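Local coordinates for flagellar biosynthetic protein FlhB (Shewanella putrefaciens CN-32, PDB 6Z0W) that probably serves, as the cytoplasmic domain of a membrane-bound type III secretion component, in exporting the proteins that build the bacterial flagellum, at residues A26-Y31 with F40-G45. Residues are numbered along the deposited sequence; the frame is centred on the assembly and turned at random.
Sequences AVAVKY and FVIAKG
K30 and F40 run alongside each other from neighbouring strands, next to the loop end of an antiparallel hairpin; the lysine can be traced from CB to tip. Its CB lies above the rim of the phenylalanine ring, near CE1, an off-centre CH-pi contact 4.2 Å from the centroid, and also touches CG2 of I42 at 4.0 Å. CG, turned away from the backbone N (chi1 -171°), runs on past CE1 and CZ; CD stays 3.9 Å from F40 CE1. Only then does the chain bend, at chi4, and NZ leaves the ring to bond the carbonyl of N14. The backbones of the same two residues are joined by two bonds, K30 N to F40 O and F40 N to K30 O, each 2.8 Å, while K30 O lies over the ring face toward its rim. Further along, a beta bulge shifts the register by one: A28 O accepts I42 N at 2.9 Å, but A28 N reaches A43 O. The A28 methyl meets A43 CB at 3.9 Å. Past the bulge A26 and G45 exchange a longer pair of bonds. The chemistry implies a division of labour: peptide groups fix the strand pairing, whereas the lysine's methylenes serve as apolar surface and its ammonium ties the hairpin to N14.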
loop_
_atom_site.group_PDB
_atom_site.type_symbol
_atom_site.label_atom_id
_atom_site.label_comp_id
_atom_site.label_asym_id
_atom_site.label_seq_id
_atom_site.Cartn_x
_atom_site.Cartn_y
_atom_site.Cartn_z
ATOM N N ALA A 26 -4.944 2.478 4.296
ATOM C CA ALA A 26 -4.261 2.982 3.104
ATOM C C ALA A 26 -2.766 2.905 3.350
ATOM O O ALA A 26 -2.298 3.371 4.392
ATOM C CB ALA A 26 -4.647 4.441 2.774
ATOM N N VAL A 27 -2.017 2.349 2.397
ATOM C CA VAL A 27 -0.561 2.367 2.471
ATOM C C VAL A 27 -0.024 2.938 1.164
ATOM O O VAL A 27 -0.375 2.458 0.073
ATOM C CB VAL A 27 0.028 0.975 2.769
ATOM C CG1 VAL A 27 -0.264 0.585 4.231
ATOM C CG2 VAL A 27 -0.548 -0.069 1.818
ATOM N N ALA A 28 0.773 4.006 1.270
ATOM C CA ALA A 28 1.397 4.623 0.106
ATOM C C ALA A 28 2.741 3.933 -0.134
ATOM O O ALA A 28 3.660 4.015 0.706
ATOM C CB ALA A 28 1.565 6.138 0.310
ATOM N N VAL A 29 2.859 3.264 -1.281
ATOM C CA VAL A 29 4.009 2.422 -1.600
ATOM C C VAL A 29 4.870 3.103 -2.663
ATOM O O VAL A 29 4.351 3.663 -3.637
ATOM C CB VAL A 29 3.539 1.024 -2.060
ATOM C CG1 VAL A 29 4.742 0.113 -2.453
ATOM C CG2 VAL A 29 2.695 0.366 -0.970
ATOM N N LYS A 30 6.195 3.026 -2.491
ATOM C CA LYS A 30 7.139 3.538 -3.480
ATOM C C LYS A 30 8.155 2.462 -3.851
ATOM O O LYS A 30 8.593 1.694 -2.993
ATOM C CB LYS A 30 7.888 4.790 -2.963
ATOM C CG LYS A 30 8.749 5.515 -4.021
ATOM C CD LYS A 30 9.232 6.867 -3.467
ATOM C CE LYS A 30 9.963 7.733 -4.520
ATOM N NZ LYS A 30 9.148 7.908 -5.767
ATOM N N TYR A 31 8.510 2.410 -5.133
ATOM C CA TYR A 31 9.596 1.573 -5.637
ATOM C C TYR A 31 10.675 2.486 -6.195
ATOM O O TYR A 31 10.440 3.201 -7.174
ATOM C CB TYR A 31 9.117 0.619 -6.727
ATOM C CG TYR A 31 10.207 -0.279 -7.323
ATOM C CD1 TYR A 31 10.787 -1.291 -6.556
ATOM C CD2 TYR A 31 10.642 -0.116 -8.649
ATOM C CE1 TYR A 31 11.762 -2.116 -7.072
ATOM C CE2 TYR A 31 11.636 -0.957 -9.202
ATOM C CZ TYR A 31 12.195 -1.946 -8.406
ATOM O OH TYR A 31 13.174 -2.789 -8.902
ATOM N N PHE A 40 8.959 0.202 -0.658
ATOM C CA PHE A 40 8.889 0.642 0.721
ATOM C C PHE A 40 7.654 1.509 0.947
ATOM O O PHE A 40 7.096 2.106 0.021
ATOM C CB PHE A 40 10.151 1.415 1.154
ATOM C CG PHE A 40 10.679 2.386 0.122
ATOM C CD1 PHE A 40 10.392 3.752 0.197
ATOM C CD2 PHE A 40 11.505 1.935 -0.903
ATOM C CE1 PHE A 40 10.900 4.632 -0.766
ATOM C CE2 PHE A 40 12.007 2.800 -1.841
ATOM C CZ PHE A 40 11.713 4.149 -1.776
ATOM N N VAL A 41 7.248 1.596 2.211
ATOM C CA VAL A 41 6.066 2.367 2.584
ATOM C C VAL A 41 6.526 3.765 2.974
ATOM O O VAL A 41 7.391 3.912 3.839
ATOM C CB VAL A 41 5.306 1.679 3.732
ATOM C CG1 VAL A 41 4.328 2.625 4.387
ATOM C CG2 VAL A 41 4.607 0.405 3.203
ATOM N N ILE A 42 5.960 4.797 2.343
ATOM C CA ILE A 42 6.324 6.177 2.675
ATOM C C ILE A 42 5.205 6.921 3.382
ATOM O O ILE A 42 5.451 8.019 3.919
ATOM C CB ILE A 42 6.776 6.966 1.427
ATOM C CG1 ILE A 42 5.632 7.036 0.415
ATOM C CG2 ILE A 42 7.948 6.283 0.781
ATOM C CD1 ILE A 42 6.009 7.822 -0.819
ATOM N N ALA A 43 4.000 6.355 3.431
ATOM C CA ALA A 43 2.925 6.870 4.270
ATOM C C ALA A 43 1.949 5.729 4.555
ATOM O O ALA A 43 1.781 4.829 3.726
ATOM C CB ALA A 43 2.201 8.046 3.595
ATOM N N LYS A 44 1.323 5.765 5.730
ATOM C CA LYS A 44 0.295 4.798 6.051
ATOM C C LYS A 44 -0.619 5.379 7.121
ATOM O O LYS A 44 -0.212 6.228 7.909
ATOM C CB LYS A 44 0.895 3.460 6.527
ATOM C CG LYS A 44 1.466 3.429 7.949
ATOM C CD LYS A 44 1.829 1.959 8.242
ATOM C CE LYS A 44 2.274 1.648 9.656
ATOM N NZ LYS A 44 2.790 0.232 9.722
ATOM N N GLY A 45 -1.860 4.906 7.137
ATOM C CA GLY A 45 -2.816 5.343 8.138
ATOM C C GLY A 45 -4.067 4.507 8.056
ATOM O O GLY A 45 -4.316 3.806 7.065
#